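Local atomic coordinates of uncharacterized protein (Legionella pneumophila subsp. pneumophila str. Philadelphia 1, PDB entry 4EZI), a protein that is of unknown function but has the alpha/beta-hydrolase fold and probably hydrolyses ester bonds, perhaps those of triacylglycerols. Residues Asn56-Ser61 against Asn124-His129; Phe85-Val90 against Asp256-Val261; Asp89-Asn94 against Met115-Gly120; Tyr131-Thr136 against Tyr227-Tyr232. All coordinates share one frame; numbering follows the deposited sequence. Where two conformers were deposited one is given.

Contact 1: residues Asn56-Ser61 against Asn124-His129; sequences NLTIAS and NELTLH
Asn124 reaches strand 57-67 with its amide, crossing the side chain of Thr58 at about a right angle. Its CG stands anti to the backbone N (chi1 -179°), which carries ND2 across to the strand, where both N-H groups are used. One goes to Thr58 OG1 at 2.8 Å and lies close to the amide plane; the other runs almost straight, at 171°, to Ile59 O, 2.9 Å from ND2, although it meets that carbonyl from well above its plane. OD1 is turned to its own loop and accepts from the backbone N of Gly120. Glu125 follows, and water mediates its part: one molecule joins its backbone N to Ile59 O. At this solvent-exposed position a charged side chain costs little. Leu126 then lays its CG 4.0 Å from Thr58 OG1, and its side chain also packs on Pro53 and on Tyr232 of helix 218-233. The direct hydrogen bonds between this loop and a strand of the alpha/beta-hydrolase sheet thus both come from one buried carboxamide, a neutral group that can donate twice to the strand and accept from its own loop without bringing in charge.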
# COMPACT_ATOMS: atom_id res chain seq x y z
N ASN A 56 -2.29 -19.98 8.00
CA ASN A 56 -2.88 -21.01 7.14
C ASN A 56 -2.84 -20.56 5.69
O ASN A 56 -2.85 -19.36 5.37
CB ASN A 56 -4.31 -21.31 7.54
CG ASN A 56 -4.44 -21.66 9.00
OD1 ASN A 56 -3.69 -22.50 9.49
ND2 ASN A 56 -5.37 -21.01 9.70
N LEU A 57 -2.89 -21.53 4.78
CA LEU A 57 -2.96 -21.21 3.37
C LEU A 57 -4.24 -20.45 3.06
O LEU A 57 -5.32 -20.80 3.53
CB LEU A 57 -2.95 -22.50 2.55
CG LEU A 57 -3.15 -22.37 1.04
CD1 LEU A 57 -2.03 -21.62 0.42
CD2 LEU A 57 -3.28 -23.77 0.38
N THR A 58 -4.10 -19.40 2.26
CA THR A 58 -5.23 -18.64 1.73
C THR A 58 -4.89 -18.22 0.30
O THR A 58 -3.71 -18.05 -0.01
CB THR A 58 -5.56 -17.44 2.65
OG1 THR A 58 -6.81 -16.87 2.25
CG2 THR A 58 -4.48 -16.39 2.63
N ILE A 59 -5.91 -18.10 -0.55
CA ILE A 59 -5.71 -17.78 -1.97
C ILE A 59 -6.13 -16.33 -2.18
O ILE A 59 -7.28 -15.96 -2.00
CB ILE A 59 -6.50 -18.74 -2.91
CG1 ILE A 59 -6.16 -20.20 -2.63
CG2 ILE A 59 -6.24 -18.36 -4.35
CD1 ILE A 59 -4.72 -20.56 -2.66
N ALA A 60 -5.16 -15.50 -2.55
CA ALA A 60 -5.35 -14.07 -2.71
C ALA A 60 -5.29 -13.68 -4.19
O ALA A 60 -4.96 -14.51 -5.04
CB ALA A 60 -4.27 -13.32 -1.88
N SER A 61 -5.64 -12.43 -4.49
CA SER A 61 -5.75 -11.96 -5.87
C SER A 61 -4.99 -10.67 -6.11
O SER A 61 -4.63 -9.96 -5.17
CB SER A 61 -7.23 -11.82 -6.25
OG SER A 61 -7.95 -10.98 -5.35
N ASN A 124 -10.18 -12.86 -2.35
CA ASN A 124 -9.73 -13.61 -1.17
C ASN A 124 -10.89 -13.93 -0.24
O ASN A 124 -11.72 -13.08 0.04
CB ASN A 124 -8.67 -12.82 -0.43
CG ASN A 124 -8.15 -13.55 0.78
OD1 ASN A 124 -8.28 -13.07 1.90
ND2 ASN A 124 -7.49 -14.69 0.55
N GLU A 125 -10.91 -15.15 0.28
CA GLU A 125 -12.06 -15.61 1.04
C GLU A 125 -12.10 -15.11 2.48
O GLU A 125 -13.15 -15.20 3.12
CB GLU A 125 -12.14 -17.14 1.01
CG GLU A 125 -11.10 -17.80 1.85
CD GLU A 125 -11.31 -19.30 1.99
OE1 GLU A 125 -12.46 -19.77 1.92
OE2 GLU A 125 -10.30 -20.00 2.22
N LEU A 126 -10.99 -14.60 3.02
CA LEU A 126 -11.06 -14.01 4.35
C LEU A 126 -12.04 -12.85 4.30
O LEU A 126 -12.09 -12.09 3.33
CB LEU A 126 -9.69 -13.54 4.85
CG LEU A 126 -8.60 -14.60 4.97
CD1 LEU A 126 -7.23 -14.01 5.26
CD2 LEU A 126 -8.95 -15.63 6.02
N THR A 127 -12.82 -12.71 5.37
CA THR A 127 -13.95 -11.79 5.35
C THR A 127 -13.58 -10.33 5.61
O THR A 127 -14.38 -9.46 5.34
CB THR A 127 -15.04 -12.23 6.35
OG1 THR A 127 -14.48 -12.26 7.65
CG2 THR A 127 -15.57 -13.61 5.97
N LEU A 128 -12.38 -10.09 6.11
CA LEU A 128 -11.98 -8.75 6.56
C LEU A 128 -10.52 -8.54 6.22
O LEU A 128 -9.68 -9.40 6.46
CB LEU A 128 -12.17 -8.63 8.08
CG LEU A 128 -11.86 -7.28 8.70
CD1 LEU A 128 -12.73 -6.17 8.13
CD2 LEU A 128 -12.07 -7.42 10.22
N HIS A 129 -10.19 -7.38 5.66
CA HIS A 129 -8.79 -7.05 5.41
C HIS A 129 -8.04 -6.87 6.73
O HIS A 129 -8.52 -6.13 7.57
CB HIS A 129 -8.77 -5.75 4.61
CG HIS A 129 -7.41 -5.19 4.37
ND1 HIS A 129 -6.39 -5.91 3.79
CD2 HIS A 129 -6.88 -3.99 4.72
CE1 HIS A 129 -5.29 -5.16 3.79
NE2 HIS A 129 -5.56 -3.99 4.34
O HOH W 1 -9.51 -17.27 -1.07
O HOH W 2 -8.49 -19.36 0.32

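Contact 2: residues Phe85-Val90 against Asp256-Val261; sequences FERNDV and DGYHAV
Glu86 and Gly257 bring together two connecting loops of the alpha/beta-hydrolase fold, one after strand 74-80 and the other leading into helix 261-267. The first makes a type I beta turn from Glu86 to Asp89. Glu86 CG lies anti to its carbonyl carbon (chi1 -57°) and the chain beyond is extended, so the carboxylate reaches the start of the helix: OE2 accepts from Val261 N at 3.1 Å, from above the carboxylate plane. An acid fits beside this helix N-terminus, whose dipole would probably favour its negative charge. Gly257 suits its positive phi and the close approach of Arg87; its O accepts from Arg87 N at 2.9 Å on an in-plane lone pair. Val261 sends CG2 to Phe85 CD2 at 3.6 Å, methyl against aromatic carbon. Arg87 sets out with CG anti to the backbone N (chi1 168°) and bends at chi3, which brings CD within 3.3 Å of Tyr258 OH and leaves NH1 and NH2 to bind the backbone oxygens of Gly122, Asn124 and Leu126. In the second loop Asp256 OD1 accepts from Tyr258 N, an Asx turn, and also from His259 ND1, the two approaching from opposite faces of the carboxylate. Between the loops, one water donates to Phe85 O and accepts from Gly257 N, which lies 2.8 Å from the water oxygen.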
# COMPACT_ATOMS: atom_id res chain seq x y z
N PHE A 85 -11.83 0.20 1.77
CA PHE A 85 -12.86 -0.32 2.64
C PHE A 85 -13.85 -1.24 1.91
O PHE A 85 -14.66 -1.90 2.57
CB PHE A 85 -13.70 0.84 3.22
CG PHE A 85 -12.93 1.82 4.06
CD1 PHE A 85 -12.68 1.57 5.38
CD2 PHE A 85 -12.49 3.01 3.52
CE1 PHE A 85 -11.97 2.51 6.14
CE2 PHE A 85 -11.80 3.95 4.29
CZ PHE A 85 -11.54 3.69 5.58
N GLU A 86 -13.83 -1.20 0.58
CA GLU A 86 -14.70 -1.97 -0.29
C GLU A 86 -13.94 -3.12 -0.90
O GLU A 86 -12.86 -2.95 -1.50
CB GLU A 86 -15.24 -1.09 -1.40
CG GLU A 86 -15.98 0.16 -0.91
CD GLU A 86 -16.29 1.14 -2.03
OE1 GLU A 86 -16.69 0.70 -3.12
OE2 GLU A 86 -16.13 2.36 -1.80
N ARG A 87 -14.52 -4.31 -0.78
CA ARG A 87 -13.88 -5.54 -1.27
C ARG A 87 -13.45 -5.42 -2.73
O ARG A 87 -12.38 -5.88 -3.12
CB ARG A 87 -14.85 -6.75 -1.11
CG ARG A 87 -14.38 -7.97 -1.85
CD ARG A 87 -15.21 -9.18 -1.54
NE ARG A 87 -15.03 -9.68 -0.19
CZ ARG A 87 -13.99 -10.40 0.21
NH1 ARG A 87 -12.99 -10.72 -0.61
NH2 ARG A 87 -13.98 -10.82 1.46
N ASN A 88 -14.33 -4.86 -3.55
CA ASN A 88 -14.13 -4.86 -4.99
C ASN A 88 -13.39 -3.63 -5.52
O ASN A 88 -13.09 -3.58 -6.72
CB ASN A 88 -15.46 -5.07 -5.72
CG ASN A 88 -15.95 -6.48 -5.53
OD1 ASN A 88 -15.42 -7.42 -6.12
ND2 ASN A 88 -16.98 -6.65 -4.69
N ASP A 89 -13.05 -2.68 -4.65
CA ASP A 89 -12.33 -1.50 -5.12
C ASP A 89 -10.83 -1.72 -5.01
O ASP A 89 -10.14 -1.07 -4.21
CB ASP A 89 -12.75 -0.28 -4.31
CG ASP A 89 -12.15 1.02 -4.83
OD1 ASP A 89 -11.73 1.09 -5.99
OD2 ASP A 89 -12.08 1.97 -4.02
N VAL A 90 -10.33 -2.68 -5.78
CA VAL A 90 -8.96 -3.14 -5.68
C VAL A 90 -8.43 -3.39 -7.10
O VAL A 90 -9.23 -3.58 -8.03
CB VAL A 90 -8.80 -4.40 -4.78
CG1 VAL A 90 -9.06 -4.02 -3.31
CG2 VAL A 90 -9.68 -5.56 -5.26
N ASP A 256 -18.03 -4.26 6.21
CA ASP A 256 -18.37 -5.55 5.60
C ASP A 256 -17.83 -5.72 4.19
O ASP A 256 -17.96 -6.80 3.63
CB ASP A 256 -19.88 -5.79 5.66
CG ASP A 256 -20.70 -4.85 4.78
OD1 ASP A 256 -20.15 -3.93 4.13
OD2 ASP A 256 -21.96 -5.01 4.79
N GLY A 257 -17.25 -4.68 3.60
CA GLY A 257 -16.72 -4.71 2.26
C GLY A 257 -17.67 -4.22 1.18
O GLY A 257 -17.28 -4.15 0.02
N TYR A 258 -18.90 -3.84 1.59
CA TYR A 258 -19.96 -3.47 0.65
C TYR A 258 -20.58 -2.12 0.98
O TYR A 258 -21.63 -1.78 0.48
CB TYR A 258 -21.03 -4.57 0.58
CG TYR A 258 -20.42 -5.83 0.06
CD1 TYR A 258 -20.17 -5.98 -1.30
CD2 TYR A 258 -19.99 -6.84 0.91
CE1 TYR A 258 -19.55 -7.10 -1.81
CE2 TYR A 258 -19.36 -7.98 0.40
CZ TYR A 258 -19.16 -8.10 -0.96
OH TYR A 258 -18.55 -9.23 -1.48
N HIS A 259 -19.90 -1.33 1.81
CA HIS A 259 -20.30 0.06 2.04
C HIS A 259 -19.34 0.97 1.33
O HIS A 259 -18.12 0.88 1.51
CB HIS A 259 -20.31 0.39 3.54
CG HIS A 259 -21.46 -0.21 4.28
ND1 HIS A 259 -21.58 -1.56 4.50
CD2 HIS A 259 -22.53 0.38 4.87
CE1 HIS A 259 -22.70 -1.78 5.18
NE2 HIS A 259 -23.28 -0.62 5.42
N ALA A 260 -19.89 1.87 0.52
CA ALA A 260 -19.09 2.86 -0.17
C ALA A 260 -18.35 3.72 0.87
O ALA A 260 -18.89 4.07 1.92
CB ALA A 260 -19.94 3.75 -1.09
N VAL A 261 -17.12 4.08 0.56
CA VAL A 261 -16.33 4.84 1.49
C VAL A 261 -17.03 6.16 1.93
O VAL A 261 -16.99 6.51 3.10
CB VAL A 261 -14.90 5.07 0.98
CG1 VAL A 261 -14.90 5.80 -0.35
CG2 VAL A 261 -14.13 5.83 2.02
O HOH W 3 -17.34 -1.86 3.67
O HOH W 4 -16.16 -8.28 2.16
O HOH W 5 -17.17 -4.21 -2.87
O HOH W 6 -18.45 -9.26 -4.17

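Contact 3: residues Asp89-Asn94 against Met115-Gly120; sequences DVPSRN and MPDYLG
Two torsions bring Asp117 and Ser92 together: Asp117 CG lies anti to its carbonyl carbon (chi1 -68°), and Ser92 OG sits between its own backbone N and carbonyl carbon (chi1 65°), within reach of the carboxylate that also takes the serine N-H. The carboxylate therefore meets the serine with both oxygens. OD1 accepts Ser92 N at 2.9 Å, and OD2 accepts the hydroxyl OG at a short 2.5 Å, each through its syn lone pair. This two-point grip fixes the rotation of the carboxylate, and aspartate suits it by offering two acceptors on a short stem. OD2 also accepts from Ser61 OG. Val90 CG2 packs against Asp117 CG at 3.4 Å, so the buried acid has a hydrocarbon neighbour as well. The contact sits at the C-terminal end of strand 112-116, where alpha/beta hydrolases carry their functional loops, and it ties the 3-10 turn 91-93 to that strand end. Pro91 begins the turn, where the missing N-H costs no bond within the turn. Its CB lies tightly against CB of Met115, present as selenomethionine, 3.5 Å away. Through the bend at chi3, Met115 CE curls back to within 3.8 Å of Pro91 CG. Arg93 NH1 donates to Ser92 OG at 2.9 Å and forms a salt bridge with Asp123; its charge, 4.3 Å from Asp117 OD2, probably helps to stabilise the buried carboxylate.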
# COMPACT_ATOMS: atom_id res chain seq x y z
N ASP A 89 -13.05 -2.68 -4.65
CA ASP A 89 -12.33 -1.50 -5.12
C ASP A 89 -10.83 -1.72 -5.01
O ASP A 89 -10.14 -1.07 -4.21
CB ASP A 89 -12.75 -0.28 -4.31
CG ASP A 89 -12.15 1.02 -4.83
OD1 ASP A 89 -11.73 1.09 -5.99
OD2 ASP A 89 -12.08 1.97 -4.02
N VAL A 90 -10.33 -2.68 -5.78
CA VAL A 90 -8.96 -3.14 -5.68
C VAL A 90 -8.43 -3.39 -7.10
O VAL A 90 -9.23 -3.58 -8.03
CB VAL A 90 -8.80 -4.40 -4.78
CG1 VAL A 90 -9.06 -4.02 -3.31
CG2 VAL A 90 -9.68 -5.56 -5.26
N PRO A 91 -7.10 -3.45 -7.26
CA PRO A 91 -6.53 -3.48 -8.61
C PRO A 91 -7.01 -4.62 -9.53
O PRO A 91 -7.10 -4.41 -10.73
CB PRO A 91 -5.02 -3.53 -8.35
CG PRO A 91 -4.89 -2.75 -7.08
CD PRO A 91 -6.06 -3.21 -6.25
N SER A 92 -7.30 -5.80 -9.00
CA SER A 92 -7.72 -6.89 -9.87
C SER A 92 -9.01 -6.60 -10.61
O SER A 92 -9.31 -7.28 -11.60
CB SER A 92 -7.88 -8.18 -9.09
OG SER A 92 -8.93 -8.11 -8.15
N ARG A 93 -9.79 -5.61 -10.16
CA ARG A 93 -11.00 -5.19 -10.87
C ARG A 93 -10.73 -4.12 -11.92
O ARG A 93 -11.59 -3.86 -12.76
CB ARG A 93 -12.10 -4.71 -9.91
CG ARG A 93 -12.83 -5.81 -9.18
CD ARG A 93 -12.00 -6.54 -8.15
NE ARG A 93 -12.85 -7.52 -7.45
CZ ARG A 93 -12.60 -8.81 -7.32
NH1 ARG A 93 -11.48 -9.35 -7.73
NH2 ARG A 93 -13.49 -9.56 -6.69
N ASN A 94 -9.57 -3.49 -11.85
CA ASN A 94 -9.21 -2.40 -12.74
C ASN A 94 -10.36 -1.45 -13.09
O ASN A 94 -10.69 -1.26 -14.26
CB ASN A 94 -8.50 -2.87 -14.01
CG ASN A 94 -7.84 -1.70 -14.74
OD1 ASN A 94 -7.21 -0.86 -14.10
ND2 ASN A 94 -7.96 -1.65 -16.06
N MSE A 115 0.20 -5.57 -8.88
CA MSE A 115 -0.61 -4.86 -7.89
C MSE A 115 -1.41 -5.85 -7.06
O MSE A 115 -2.45 -6.35 -7.51
CB MSE A 115 -1.55 -3.87 -8.59
CG MSE A 115 -0.83 -2.93 -9.52
SE MSE A 115 -2.02 -1.63 -10.32
CE MSE A 115 -2.32 -0.55 -8.78
N PRO A 116 -0.97 -6.14 -5.83
CA PRO A 116 -1.76 -7.04 -4.98
C PRO A 116 -3.07 -6.39 -4.54
O PRO A 116 -3.10 -5.19 -4.29
CB PRO A 116 -0.86 -7.28 -3.77
CG PRO A 116 0.01 -6.05 -3.71
CD PRO A 116 0.27 -5.69 -5.15
N ASP A 117 -4.11 -7.19 -4.35
CA ASP A 117 -5.34 -6.69 -3.75
C ASP A 117 -5.27 -6.55 -2.24
O ASP A 117 -5.96 -5.72 -1.66
CB ASP A 117 -6.55 -7.57 -4.10
CG ASP A 117 -6.95 -7.54 -5.55
OD1 ASP A 117 -6.57 -6.60 -6.29
OD2 ASP A 117 -7.69 -8.45 -5.96
N TYR A 118 -4.47 -7.42 -1.62
CA TYR A 118 -4.35 -7.66 -0.17
C TYR A 118 -5.39 -8.69 0.31
O TYR A 118 -6.42 -8.93 -0.32
CB TYR A 118 -4.50 -6.43 0.72
CG TYR A 118 -3.58 -5.28 0.48
CD1 TYR A 118 -2.29 -5.44 0.04
CD2 TYR A 118 -4.00 -4.00 0.80
CE1 TYR A 118 -1.45 -4.34 -0.12
CE2 TYR A 118 -3.17 -2.92 0.66
CZ TYR A 118 -1.88 -3.07 0.19
OH TYR A 118 -1.03 -1.98 0.07
N LEU A 119 -5.08 -9.32 1.43
CA LEU A 119 -6.01 -10.24 2.07
C LEU A 119 -7.30 -9.55 2.47
O LEU A 119 -7.33 -8.36 2.82
CB LEU A 119 -5.36 -10.86 3.31
CG LEU A 119 -4.10 -11.67 3.07
CD1 LEU A 119 -3.66 -12.30 4.40
CD2 LEU A 119 -4.27 -12.72 1.99
N GLY A 120 -8.39 -10.31 2.42
CA GLY A 120 -9.70 -9.82 2.77
C GLY A 120 -10.37 -8.97 1.71
O GLY A 120 -11.48 -8.48 1.93

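Contact 4: residues Tyr131-Thr136 against Tyr227-Tyr232; sequences YVQAET and YSLQTY
Gln133 extends its amide across to helix 218-233, over the turn formed by Ser228, Leu229 and Tyr232, at the point where the loop after strand 112-116 becomes helix 134-154 of the alpha/beta-hydrolase fold. CG lies anti to the carbonyl carbon (chi1 -67°) and the chain stays extended beyond it, which takes the amide to the helix surface. There NE2 lies 3.8 Å from Leu229 CD1 and 4.1 Å from Tyr232 CD2, with the amide plane turned 75° from the tyrosine ring. NE2 is also 3.3 Å from Ser228 OG, but the angle is too poor for a hydrogen bond, so the glutamine acts here chiefly by packing. Its long, flexible chain spans the gap, while Leu229 offers a methyl group to its flank. Beside it, Tyr131 CB packs on Ser228 CB at 4.2 Å; a small serine lets the loop backbone come this near to the helix.

In the next shell, Ser228 OG bonds to His129 O, and the hydroxyl of Tyr232 to Leu128 O, so both helix residues grip the loop just before Tyr131. Gln133 is itself the N-cap residue of helix 134-154. The Tyr131 ring leads away from the contact toward the probable catalytic serine region without touching it; it stacks with Tyr224, and its OH bonds to Thr83. On the ring of Tyr131 itself, Val132 CG2 sits over the centre, 3.5 Å above the plane.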
# COMPACT_ATOMS: atom_id res chain seq x y z
N TYR A 131 -5.74 -4.86 8.37
CA TYR A 131 -5.46 -3.49 7.97
C TYR A 131 -4.22 -2.95 8.68
O TYR A 131 -4.13 -2.93 9.91
CB TYR A 131 -6.67 -2.63 8.28
CG TYR A 131 -6.55 -1.18 7.89
CD1 TYR A 131 -6.16 -0.78 6.61
CD2 TYR A 131 -6.81 -0.19 8.80
CE1 TYR A 131 -6.08 0.55 6.25
CE2 TYR A 131 -6.76 1.14 8.46
CZ TYR A 131 -6.38 1.51 7.20
OH TYR A 131 -6.31 2.86 6.92
N VAL A 132 -3.23 -2.51 7.92
CA VAL A 132 -1.97 -2.01 8.50
C VAL A 132 -1.39 -3.06 9.47
O VAL A 132 -0.85 -2.70 10.51
CB VAL A 132 -2.07 -0.58 9.13
CG1 VAL A 132 -0.68 0.08 9.11
CG2 VAL A 132 -3.08 0.28 8.40
N GLN A 133 -1.45 -4.33 9.05
CA GLN A 133 -0.82 -5.44 9.76
C GLN A 133 0.41 -5.86 8.96
O GLN A 133 0.31 -6.41 7.86
CB GLN A 133 -1.80 -6.58 9.99
CG GLN A 133 -2.92 -6.18 10.97
CD GLN A 133 -3.93 -7.29 11.28
OE1 GLN A 133 -3.59 -8.47 11.24
NE2 GLN A 133 -5.17 -6.91 11.57
N ALA A 134 1.58 -5.54 9.51
CA ALA A 134 2.83 -5.67 8.80
C ALA A 134 3.09 -7.07 8.26
O ALA A 134 3.51 -7.23 7.12
CB ALA A 134 3.99 -5.25 9.70
N GLU A 135 2.86 -8.09 9.08
CA GLU A 135 3.27 -9.43 8.68
C GLU A 135 2.65 -9.87 7.37
O GLU A 135 3.35 -10.38 6.48
CB GLU A 135 2.91 -10.41 9.78
CG GLU A 135 3.20 -11.88 9.50
CD GLU A 135 4.64 -12.20 9.17
OE1 GLU A 135 5.55 -11.59 9.79
OE2 GLU A 135 4.87 -13.09 8.30
N THR A 136 1.33 -9.73 7.26
CA THR A 136 0.61 -10.18 6.09
C THR A 136 0.61 -9.16 4.95
O THR A 136 0.52 -9.57 3.80
CB THR A 136 -0.81 -10.68 6.40
OG1 THR A 136 -1.53 -9.67 7.09
CG2 THR A 136 -0.80 -11.99 7.19
N TYR A 227 -10.90 -2.59 14.64
CA TYR A 227 -11.84 -3.67 14.35
C TYR A 227 -11.10 -4.88 13.77
O TYR A 227 -11.28 -6.03 14.19
CB TYR A 227 -12.96 -3.18 13.44
CG TYR A 227 -13.90 -4.28 13.02
CD1 TYR A 227 -14.57 -5.05 13.94
CD2 TYR A 227 -14.10 -4.57 11.69
CE1 TYR A 227 -15.42 -6.09 13.56
CE2 TYR A 227 -14.94 -5.59 11.29
CZ TYR A 227 -15.59 -6.36 12.24
OH TYR A 227 -16.44 -7.39 11.85
N SER A 228 -10.23 -4.61 12.80
CA SER A 228 -9.48 -5.67 12.14
C SER A 228 -8.46 -6.31 13.09
O SER A 228 -8.29 -7.53 13.10
CB SER A 228 -8.79 -5.08 10.90
OG SER A 228 -8.03 -6.07 10.23
N LEU A 229 -7.76 -5.50 13.88
CA LEU A 229 -6.77 -6.07 14.78
C LEU A 229 -7.42 -6.94 15.86
O LEU A 229 -6.93 -8.03 16.16
CB LEU A 229 -5.88 -4.98 15.40
CG LEU A 229 -4.57 -5.49 15.99
CD1 LEU A 229 -3.63 -6.03 14.89
CD2 LEU A 229 -3.88 -4.38 16.75
N GLN A 230 -8.51 -6.46 16.45
CA GLN A 230 -9.19 -7.27 17.45
C GLN A 230 -9.76 -8.53 16.80
O GLN A 230 -9.71 -9.61 17.41
CB GLN A 230 -10.29 -6.46 18.14
CG GLN A 230 -11.13 -7.24 19.13
CD GLN A 230 -10.36 -7.74 20.34
OE1 GLN A 230 -9.24 -7.32 20.61
NE2 GLN A 230 -10.97 -8.67 21.09
N THR A 231 -10.31 -8.43 15.60
CA THR A 231 -10.82 -9.62 14.88
C THR A 231 -9.77 -10.70 14.74
O THR A 231 -10.02 -11.87 15.06
CB THR A 231 -11.38 -9.23 13.49
OG1 THR A 231 -12.54 -8.42 13.66
CG2 THR A 231 -11.72 -10.47 12.66
N TYR A 232 -8.58 -10.32 14.29
CA TYR A 232 -7.56 -11.32 13.97
C TYR A 232 -6.70 -11.72 15.17
O TYR A 232 -6.23 -12.85 15.21
CB TYR A 232 -6.66 -10.84 12.82
CG TYR A 232 -7.35 -10.98 11.49
CD1 TYR A 232 -7.57 -12.25 10.97
CD2 TYR A 232 -7.82 -9.88 10.77
CE1 TYR A 232 -8.25 -12.42 9.79
CE2 TYR A 232 -8.49 -10.07 9.56
CZ TYR A 232 -8.67 -11.35 9.07
OH TYR A 232 -9.32 -11.59 7.89

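The loop after strand 112-116 runs through contacts 3, 1 and 4 in turn. Contacts 1 and 3, their centres 12 Å apart, meet on neighbouring strands of one sheet, where Ser61 OG lies 2.6 Å from Asp117 OD2. Contact 2 shares Asp89 and Val90 with contact 3 and sends Arg87 NH1 to Asn124 O of contact 1, 2.8 Å away. Contact 1 hands on to contact 4 through Leu128 O, 2.6 Å from Tyr232 OH. Contacts 2 and 4 do not touch, their nearest atoms being about 5 Å apart. The side chain of Tyr131 in contact 4 lies near, without touching, the probable Ser169-His351-Asp318 triad; the nearest atoms of that side chain and a bound PEG, probably from the crystallisation liquor, are about 3 Å apart.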